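Local coordinates for protein glycoside Hydrolase (PDB 5T99) that probably hydrolyses galactosidic linkages during agarose breakdown by a gut Bacteroides, and binds the inhibitor d-galacto-isofagomine in a glycoside hydrolase family 2 barrel, at residues N178-P183 / T205-A210; M267-T272 / F285-I290. All coordinates share one frame; numbering follows the deposited sequence.

Followed from the N terminus, the chain first makes interaction 1, where 205-210 returns beside 178-183 and closes the hairpin of strands 180-194 and 198-209. Interaction 2 comes later: 285-290 folds back on 267-272 and closes the shorter hairpin of strands 268-276 and 279-288. The two closures follow in series, neither enclosing nor crossing the other. Each belongs to a different antiparallel sheet, and the sheets pack face to face as a beta sandwich, with the centres of the contacts about 19 Å apart. Ile182 CD1 rests 3.7 Å from Thr272 CG2, with Thr205 CG2 also near that methyl, one of the places where the two sheets touch.

Interaction 1. Residues N178-P183 / T205-A210; sequences NKVYIP and TTVKNA
Tyr181 and Lys208 form an antiparallel hydrogen-bonded pair, and their backbones exchange two bonds: Lys208 N to Tyr181 O at 2.7 Å, almost straight, and the longer Tyr181 N to Lys208 O at 3.1 Å. Beyond it, Ala210 N gives a third bond to Lys179 O (2.6 Å), carrying the pairing past the end of strand 198-209. Val180 and Asn209 make the non-hydrogen-bonded pair between these links, and Val180 CA sends a CA-H...O contact to Lys208 O.

The side chains of Tyr181 and Lys208 run alongside each other in the same direction. With CG of Tyr181 held between its backbone N and carbonyl carbon (chi1 68°), the phenol reaches across to the neighbouring strand, and Lys208 CB makes a CH-pi contact over one ring face, 4.2 Å from the centroid. Ala210 CB lies at the ring's edge. Without the Tyr181 ring, as with an alanine here, the stem of Lys208 is likely to lose its CH-pi partner and a gap to open beside Ala210 CB. Farther along, Pro183 CG meets Thr206 CG2 at 3.8 Å, the side chains crossing near a right angle. On the face opposite Tyr181 and Lys208, Val180 CG1 touches Val207 CG1 (3.8 Å).

Strand 180-194 is an edge of its sheet; 198-209 runs between it and 245-255, while Val180 and Val207 pack on Ile274 of the facing sheet.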
ATOM      1  N   ASN A 178       3.905  17.417  28.797  1.00 24.09           N
ATOM      2  CA  ASN A 178       3.852  17.676  30.239  1.00 23.65           C
ATOM      3  C   ASN A 178       3.579  16.355  30.940  1.00 23.61           C
ATOM      4  O   ASN A 178       3.284  15.357  30.288  1.00 23.91           O
ATOM      5  CB  ASN A 178       2.770  18.704  30.581  1.00 23.08           C
ATOM      6  CG  ASN A 178       3.032  20.051  29.940  1.00 22.77           C
ATOM      7  OD1 ASN A 178       4.068  20.671  30.184  1.00 22.28           O
ATOM      8  ND2 ASN A 178       2.121  20.500  29.092  1.00 22.39           N
ATOM      9  N   LYS A 179       3.674  16.346  32.266  1.00 23.73           N
ATOM     10  CA  LYS A 179       3.602  15.094  33.023  1.00 23.84           C
ATOM     11  C   LYS A 179       2.183  14.488  33.190  1.00 23.49           C
ATOM     12  O   LYS A 179       2.048  13.364  33.716  1.00 22.90           O
ATOM     13  CB  LYS A 179       4.300  15.261  34.366  1.00 25.07           C
ATOM     14  CG  LYS A 179       5.803  15.425  34.205  1.00 26.66           C
ATOM     15  CD  LYS A 179       6.503  15.563  35.545  1.00 27.73           C
ATOM     16  CE  LYS A 179       7.978  15.888  35.363  1.00 28.60           C
ATOM     17  NZ  LYS A 179       8.769  15.565  36.583  1.00 29.05           N
ATOM     18  N   VAL A 180       1.148  15.213  32.750  1.00 21.67           N
ATOM     19  CA  VAL A 180      -0.178  14.644  32.547  1.00 20.67           C
ATOM     20  C   VAL A 180      -0.486  14.686  31.052  1.00 19.67           C
ATOM     21  O   VAL A 180      -0.604  15.761  30.461  1.00 18.57           O
ATOM     22  CB  VAL A 180      -1.260  15.402  33.341  1.00 21.08           C
ATOM     23  CG1 VAL A 180      -2.594  14.670  33.260  1.00 20.89           C
ATOM     24  CG2 VAL A 180      -0.841  15.566  34.801  1.00 21.53           C
ATOM     25  N   TYR A 181      -0.625  13.514  30.443  1.00 19.25           N
ATOM     26  CA  TYR A 181      -0.739  13.425  28.984  1.00 19.26           C
ATOM     27  C   TYR A 181      -1.332  12.104  28.504  1.00 18.68           C
ATOM     28  O   TYR A 181      -1.373  11.099  29.236  1.00 17.97           O
ATOM     29  CB  TYR A 181       0.644  13.585  28.326  1.00 19.61           C
ATOM     30  CG  TYR A 181       1.569  12.415  28.628  1.00 20.36           C
ATOM     31  CD1 TYR A 181       1.808  11.418  27.684  1.00 20.49           C
ATOM     32  CD2 TYR A 181       2.169  12.286  29.881  1.00 20.89           C
ATOM     33  CE1 TYR A 181       2.635  10.342  27.971  1.00 20.71           C
ATOM     34  CE2 TYR A 181       2.993  11.204  30.184  1.00 20.76           C
ATOM     35  CZ  TYR A 181       3.227  10.241  29.231  1.00 20.82           C
ATOM     36  OH  TYR A 181       4.045   9.181  29.550  1.00 20.65           O
ATOM     37  N   ILE A 182      -1.731  12.126  27.235  1.00 18.25           N
ATOM     38  CA  ILE A 182      -2.218  10.949  26.516  1.00 18.29           C
ATOM     39  C   ILE A 182      -1.017  10.184  25.923  1.00 18.53           C
ATOM     40  O   ILE A 182      -0.330  10.726  25.063  1.00 18.12           O
ATOM     41  CB  ILE A 182      -3.212  11.384  25.408  1.00 17.63           C
ATOM     42  CG1 ILE A 182      -4.457  12.017  26.048  1.00 17.39           C
ATOM     43  CG2 ILE A 182      -3.610  10.213  24.523  1.00 17.26           C
ATOM     44  CD1 ILE A 182      -5.237  12.907  25.106  1.00 17.57           C
ATOM     45  N   PRO A 183      -0.765   8.928  26.374  1.00 19.19           N
ATOM     46  CA  PRO A 183       0.349   8.111  25.850  1.00 20.24           C
ATOM     47  C   PRO A 183       0.040   7.568  24.471  1.00 21.59           C
ATOM     48  O   PRO A 183      -1.028   7.882  23.930  1.00 21.72           O
ATOM     49  CB  PRO A 183       0.467   6.982  26.866  1.00 19.98           C
ATOM     50  CG  PRO A 183      -0.929   6.811  27.368  1.00 19.89           C
ATOM     51  CD  PRO A 183      -1.567   8.170  27.350  1.00 19.36           C
ATOM     52  N   THR A 205     -10.591   7.642  26.212  1.00 16.22           N
ATOM     53  CA  THR A 205      -9.379   8.424  26.431  1.00 16.70           C
ATOM     54  C   THR A 205      -8.521   7.729  27.497  1.00 16.90           C
ATOM     55  O   THR A 205      -9.027   7.346  28.545  1.00 16.66           O
ATOM     56  CB  THR A 205      -9.715   9.863  26.890  1.00 16.50           C
ATOM     57  OG1 THR A 205     -10.728  10.408  26.043  1.00 16.85           O
ATOM     58  CG2 THR A 205      -8.498  10.770  26.841  1.00 16.47           C
ATOM     59  N   THR A 206      -7.228   7.590  27.207  1.00 17.24           N
ATOM     60  CA  THR A 206      -6.234   7.089  28.151  1.00 17.62           C
ATOM     61  C   THR A 206      -5.372   8.271  28.580  1.00 17.74           C
ATOM     62  O   THR A 206      -4.874   9.027  27.738  1.00 17.06           O
ATOM     63  CB  THR A 206      -5.336   6.003  27.495  1.00 17.74           C
ATOM     64  OG1 THR A 206      -6.146   4.938  26.981  1.00 17.59           O
ATOM     65  CG2 THR A 206      -4.331   5.428  28.497  1.00 17.89           C
ATOM     66  N   VAL A 207      -5.190   8.428  29.883  1.00 19.06           N
ATOM     67  CA  VAL A 207      -4.369   9.516  30.420  1.00 20.46           C
ATOM     68  C   VAL A 207      -3.349   8.943  31.392  1.00 22.27           C
ATOM     69  O   VAL A 207      -3.697   8.125  32.252  1.00 22.53           O
ATOM     70  CB  VAL A 207      -5.222  10.597  31.128  1.00 19.77           C
ATOM     71  CG1 VAL A 207      -4.330  11.710  31.670  1.00 19.63           C
ATOM     72  CG2 VAL A 207      -6.270  11.161  30.178  1.00 19.63           C
ATOM     73  N   LYS A 208      -2.100   9.376  31.232  1.00 24.81           N
ATOM     74  CA  LYS A 208      -0.997   8.984  32.098  1.00 27.67           C
ATOM     75  C   LYS A 208      -0.680  10.142  33.046  1.00 27.33           C
ATOM     76  O   LYS A 208      -0.575  11.295  32.613  1.00 25.67           O
ATOM     77  CB  LYS A 208       0.231   8.643  31.248  1.00 31.25           C
ATOM     78  CG  LYS A 208       1.421   8.065  32.009  1.00 35.06           C
ATOM     79  CD  LYS A 208       1.155   6.630  32.458  1.00 39.29           C
ATOM     80  CE  LYS A 208       2.362   6.011  33.152  1.00 41.54           C
ATOM     81  NZ  LYS A 208       2.661   6.716  34.434  1.00 43.60           N
ATOM     82  N   ASN A 209      -0.532   9.819  34.330  1.00 28.06           N
ATOM     83  CA  ASN A 209      -0.167  10.788  35.371  1.00 28.34           C
ATOM     84  C   ASN A 209       1.266  10.506  35.839  1.00 30.00           C
ATOM     85  O   ASN A 209       1.492   9.680  36.726  1.00 30.49           O
ATOM     86  CB  ASN A 209      -1.146  10.699  36.554  1.00 27.22           C
ATOM     87  CG  ASN A 209      -0.870  11.739  37.634  1.00 26.23           C
ATOM     88  OD1 ASN A 209       0.071  12.525  37.534  1.00 24.59           O
ATOM     89  ND2 ASN A 209      -1.705  11.748  38.672  1.00 25.51           N
ATOM     90  N   ALA A 210       2.220  11.213  35.237  1.00 31.00           N
ATOM     91  CA  ALA A 210       3.634  11.097  35.604  1.00 31.03           C
ATOM     92  C   ALA A 210       4.054  12.056  36.731  1.00 31.20           C
ATOM     93  O   ALA A 210       5.244  12.158  36.992  1.00 31.33           O
ATOM     94  CB  ALA A 210       4.520  11.302  34.371  1.00 30.62           C
TER

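Interaction 2. Residues M267-T272 / F285-I290; sequences MYKLKT and FTDFGI. With EDO (1,2-ethanediol), chain J.
Tyr268 and Phe288, like Leu270 and Thr286, are antiparallel hydrogen-bonded pairs, and four backbone bonds join 267-272 to 285-290. Tyr268 N meets Phe288 O head-on at 2.8 Å; in the return bond, Phe288 N stands above the carbonyl plane of Tyr268 O. Leu270 and Thr286 exchange the other two.

Among the aromatic contacts, a chi1 of 77° tucks CG of Phe288 over its own backbone and brings the ring across to Tyr268. Tyr268 CB sits over one face of the Phe288 ring, 3.8 Å from its centroid, a CH-pi contact; the two rings are nearly parallel (15°) but slid so far apart that they barely overlap. Leu270 CB adjoins the edge of the Phe288 ring, while Ile290 CD1 reaches Tyr268 CE2 at 3.5 Å. On the opposite face, Phe285 lies alongside Lys271, its CE1 3.6 Å from Lys271 CB.

Two waters bridge the strands: one donates to both Asp287 OD1 (2.8 Å) and Tyr268 O, and the other joins the hydroxyls Thr272 OG1 and Thr286 OG1. Gly289 N also binds O2 of an ethanediol, probably from the crystallisation liquor.

Strand 279-288 is an edge strand of its sheet, whereas 268-276 pairs on its other side with 215-224. Leu270 packs on Val187, Val189 and Ile203 of the facing sheet, and Thr286 joins it on Val187, so this face lines the sandwich interior.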
ATOM      1  N   MET A 267     -13.968  12.639   6.164  1.00 17.28           N
ATOM      2  CA  MET A 267     -13.178  12.449   7.366  1.00 16.81           C
ATOM      3  C   MET A 267     -13.430  13.582   8.336  1.00 17.23           C
ATOM      4  O   MET A 267     -13.532  14.740   7.931  1.00 17.64           O
ATOM      5  CB  MET A 267     -11.687  12.450   7.014  1.00 16.17           C
ATOM      6  CG  MET A 267     -11.237  11.246   6.186  1.00 15.69           C
ATOM      7  SD  MET A 267     -11.506   9.697   7.058  1.00 14.68           S
ATOM      8  CE  MET A 267     -10.254   9.800   8.336  1.00 14.79           C
ATOM      9  N   TYR A 268     -13.529  13.232   9.610  1.00 17.24           N
ATOM     10  CA  TYR A 268     -13.594  14.196  10.700  1.00 17.42           C
ATOM     11  C   TYR A 268     -12.238  14.186  11.368  1.00 18.05           C
ATOM     12  O   TYR A 268     -11.460  13.262  11.179  1.00 18.59           O
ATOM     13  CB  TYR A 268     -14.680  13.804  11.716  1.00 16.57           C
ATOM     14  CG  TYR A 268     -16.097  14.085  11.279  1.00 15.66           C
ATOM     15  CD1 TYR A 268     -16.705  15.303  11.561  1.00 15.57           C
ATOM     16  CD2 TYR A 268     -16.828  13.139  10.579  1.00 15.66           C
ATOM     17  CE1 TYR A 268     -18.014  15.571  11.166  1.00 15.64           C
ATOM     18  CE2 TYR A 268     -18.140  13.389  10.169  1.00 15.74           C
ATOM     19  CZ  TYR A 268     -18.737  14.604  10.473  1.00 15.67           C
ATOM     20  OH  TYR A 268     -20.029  14.850  10.082  1.00 15.29           O
ATOM     21  N   LYS A 269     -11.977  15.223  12.150  1.00 19.95           N
ATOM     22  CA  LYS A 269     -10.786  15.330  12.989  1.00 21.49           C
ATOM     23  C   LYS A 269     -11.199  15.541  14.457  1.00 20.74           C
ATOM     24  O   LYS A 269     -11.991  16.439  14.760  1.00 20.31           O
ATOM     25  CB  LYS A 269      -9.918  16.488  12.505  1.00 23.61           C
ATOM     26  CG  LYS A 269      -8.611  16.687  13.267  1.00 26.31           C
ATOM     27  CD  LYS A 269      -7.778  17.829  12.685  1.00 28.81           C
ATOM     28  CE  LYS A 269      -7.086  17.417  11.387  1.00 32.18           C
ATOM     29  NZ  LYS A 269      -6.318  18.551  10.779  1.00 34.71           N
ATOM     30  N   LEU A 270     -10.659  14.706  15.348  1.00 20.13           N
ATOM     31  CA  LEU A 270     -10.889  14.813  16.790  1.00 20.19           C
ATOM     32  C   LEU A 270      -9.698  15.487  17.449  1.00 20.51           C
ATOM     33  O   LEU A 270      -8.592  14.958  17.386  1.00 20.34           O
ATOM     34  CB  LEU A 270     -11.071  13.423  17.412  1.00 20.06           C
ATOM     35  CG  LEU A 270     -11.071  13.331  18.943  1.00 20.31           C
ATOM     36  CD1 LEU A 270     -12.261  14.100  19.517  1.00 20.75           C
ATOM     37  CD2 LEU A 270     -11.074  11.882  19.402  1.00 19.98           C
ATOM     38  N   LYS A 271      -9.932  16.624  18.100  1.00 20.52           N
ATOM     39  CA  LYS A 271      -8.923  17.275  18.937  1.00 20.75           C
ATOM     40  C   LYS A 271      -9.281  16.989  20.383  1.00 19.92           C
ATOM     41  O   LYS A 271     -10.361  17.364  20.840  1.00 20.71           O
ATOM     42  CB  LYS A 271      -8.933  18.773  18.660  1.00 22.48           C
ATOM     43  CG  LYS A 271      -7.986  19.665  19.480  1.00 24.01           C
ATOM     44  CD  LYS A 271      -8.484  21.119  19.419  1.00 25.83           C
ATOM     45  CE  LYS A 271      -7.377  22.128  19.192  1.00 28.59           C
ATOM     46  NZ  LYS A 271      -7.918  23.437  18.710  1.00 30.58           N
ATOM     47  N   THR A 272      -8.390  16.318  21.097  1.00 19.01           N
ATOM     48  CA  THR A 272      -8.603  15.985  22.507  1.00 19.15           C
ATOM     49  C   THR A 272      -7.616  16.785  23.366  1.00 19.53           C
ATOM     50  O   THR A 272      -6.398  16.673  23.190  1.00 20.31           O
ATOM     51  CB  THR A 272      -8.442  14.461  22.763  1.00 18.69           C
ATOM     52  OG1 THR A 272      -9.434  13.744  22.022  1.00 18.05           O
ATOM     53  CG2 THR A 272      -8.591  14.118  24.246  1.00 18.31           C
ATOM     54  N   PHE A 285      -4.519  14.702  18.594  1.00 19.19           N
ATOM     55  CA  PHE A 285      -5.396  14.631  17.442  1.00 19.08           C
ATOM     56  C   PHE A 285      -5.589  13.182  16.975  1.00 18.46           C
ATOM     57  O   PHE A 285      -4.659  12.372  17.047  1.00 17.34           O
ATOM     58  CB  PHE A 285      -4.831  15.486  16.311  1.00 19.68           C
ATOM     59  CG  PHE A 285      -4.906  16.966  16.572  1.00 20.21           C
ATOM     60  CD1 PHE A 285      -6.069  17.691  16.256  1.00 20.66           C
ATOM     61  CD2 PHE A 285      -3.823  17.648  17.118  1.00 20.58           C
ATOM     62  CE1 PHE A 285      -6.146  19.058  16.475  1.00 20.48           C
ATOM     63  CE2 PHE A 285      -3.894  19.021  17.344  1.00 20.89           C
ATOM     64  CZ  PHE A 285      -5.058  19.725  17.028  1.00 20.88           C
ATOM     65  N   THR A 286      -6.806  12.876  16.520  1.00 17.95           N
ATOM     66  CA  THR A 286      -7.147  11.579  15.930  1.00 18.05           C
ATOM     67  C   THR A 286      -8.057  11.808  14.710  1.00 18.31           C
ATOM     68  O   THR A 286      -9.086  12.477  14.807  1.00 17.73           O
ATOM     69  CB  THR A 286      -7.892  10.655  16.925  1.00 18.06           C
ATOM     70  OG1 THR A 286      -7.143  10.502  18.137  1.00 17.43           O
ATOM     71  CG2 THR A 286      -8.136   9.266  16.308  1.00 18.00           C
ATOM     72  N   ASP A 287      -7.681  11.249  13.565  1.00 18.61           N
ATOM     73  CA  ASP A 287      -8.541  11.301  12.390  1.00 18.51           C
ATOM     74  C   ASP A 287      -9.479  10.118  12.458  1.00 17.78           C
ATOM     75  O   ASP A 287      -9.077   9.033  12.902  1.00 18.08           O
ATOM     76  CB  ASP A 287      -7.716  11.272  11.110  1.00 19.63           C
ATOM     77  CG  ASP A 287      -6.997  12.588  10.850  1.00 20.73           C
ATOM     78  OD1 ASP A 287      -7.588  13.669  11.082  1.00 22.22           O
ATOM     79  OD2 ASP A 287      -5.843  12.548  10.398  1.00 21.65           O
ATOM     80  N   PHE A 288     -10.735  10.333  12.068  1.00 16.80           N
ATOM     81  CA  PHE A 288     -11.729   9.258  12.075  1.00 15.97           C
ATOM     82  C   PHE A 288     -12.853   9.513  11.086  1.00 15.56           C
ATOM     83  O   PHE A 288     -13.039  10.640  10.628  1.00 15.86           O
ATOM     84  CB  PHE A 288     -12.290   9.030  13.487  1.00 15.92           C
ATOM     85  CG  PHE A 288     -13.298  10.066  13.929  1.00 15.86           C
ATOM     86  CD1 PHE A 288     -14.654   9.883  13.695  1.00 15.66           C
ATOM     87  CD2 PHE A 288     -12.890  11.224  14.583  1.00 16.00           C
ATOM     88  CE1 PHE A 288     -15.583  10.835  14.091  1.00 15.89           C
ATOM     89  CE2 PHE A 288     -13.815  12.178  14.985  1.00 15.92           C
ATOM     90  CZ  PHE A 288     -15.164  11.980  14.748  1.00 15.86           C
ATOM     91  N   GLY A 289     -13.587   8.447  10.771  1.00 15.04           N
ATOM     92  CA  GLY A 289     -14.752   8.501   9.911  1.00 14.81           C
ATOM     93  C   GLY A 289     -15.965   7.864  10.562  1.00 14.72           C
ATOM     94  O   GLY A 289     -15.851   7.152  11.571  1.00 14.27           O
ATOM     95  N   ILE A 290     -17.125   8.128   9.964  1.00 14.60           N
ATOM     96  CA  ILE A 290     -18.401   7.648  10.461  1.00 15.19           C
ATOM     97  C   ILE A 290     -19.023   6.694   9.439  1.00 15.68           C
ATOM     98  O   ILE A 290     -19.587   7.114   8.419  1.00 15.85           O
ATOM     99  CB  ILE A 290     -19.353   8.821  10.788  1.00 15.15           C
ATOM    100  CG1 ILE A 290     -18.679   9.778  11.784  1.00 15.41           C
ATOM    101  CG2 ILE A 290     -20.679   8.303  11.333  1.00 15.27           C
ATOM    102  CD1 ILE A 290     -19.547  10.935  12.266  1.00 15.37           C
TER
HETATM  103  C1  EDO J 908     -13.713   3.694  13.535  1.00 24.28           C
HETATM  104  O1  EDO J 908     -12.925   3.212  14.654  1.00 24.12           O
HETATM  105  C2  EDO J 908     -13.787   5.224  13.473  1.00 23.70           C
HETATM  106  O2  EDO J 908     -13.172   5.766  12.284  1.00 22.22           O
HETATM  107  O   HOH W   1      -9.399  14.322   9.006  1.00 25.89           O
HETATM  108  O   HOH W   2      -7.809  12.602  19.886  1.00 10.32           O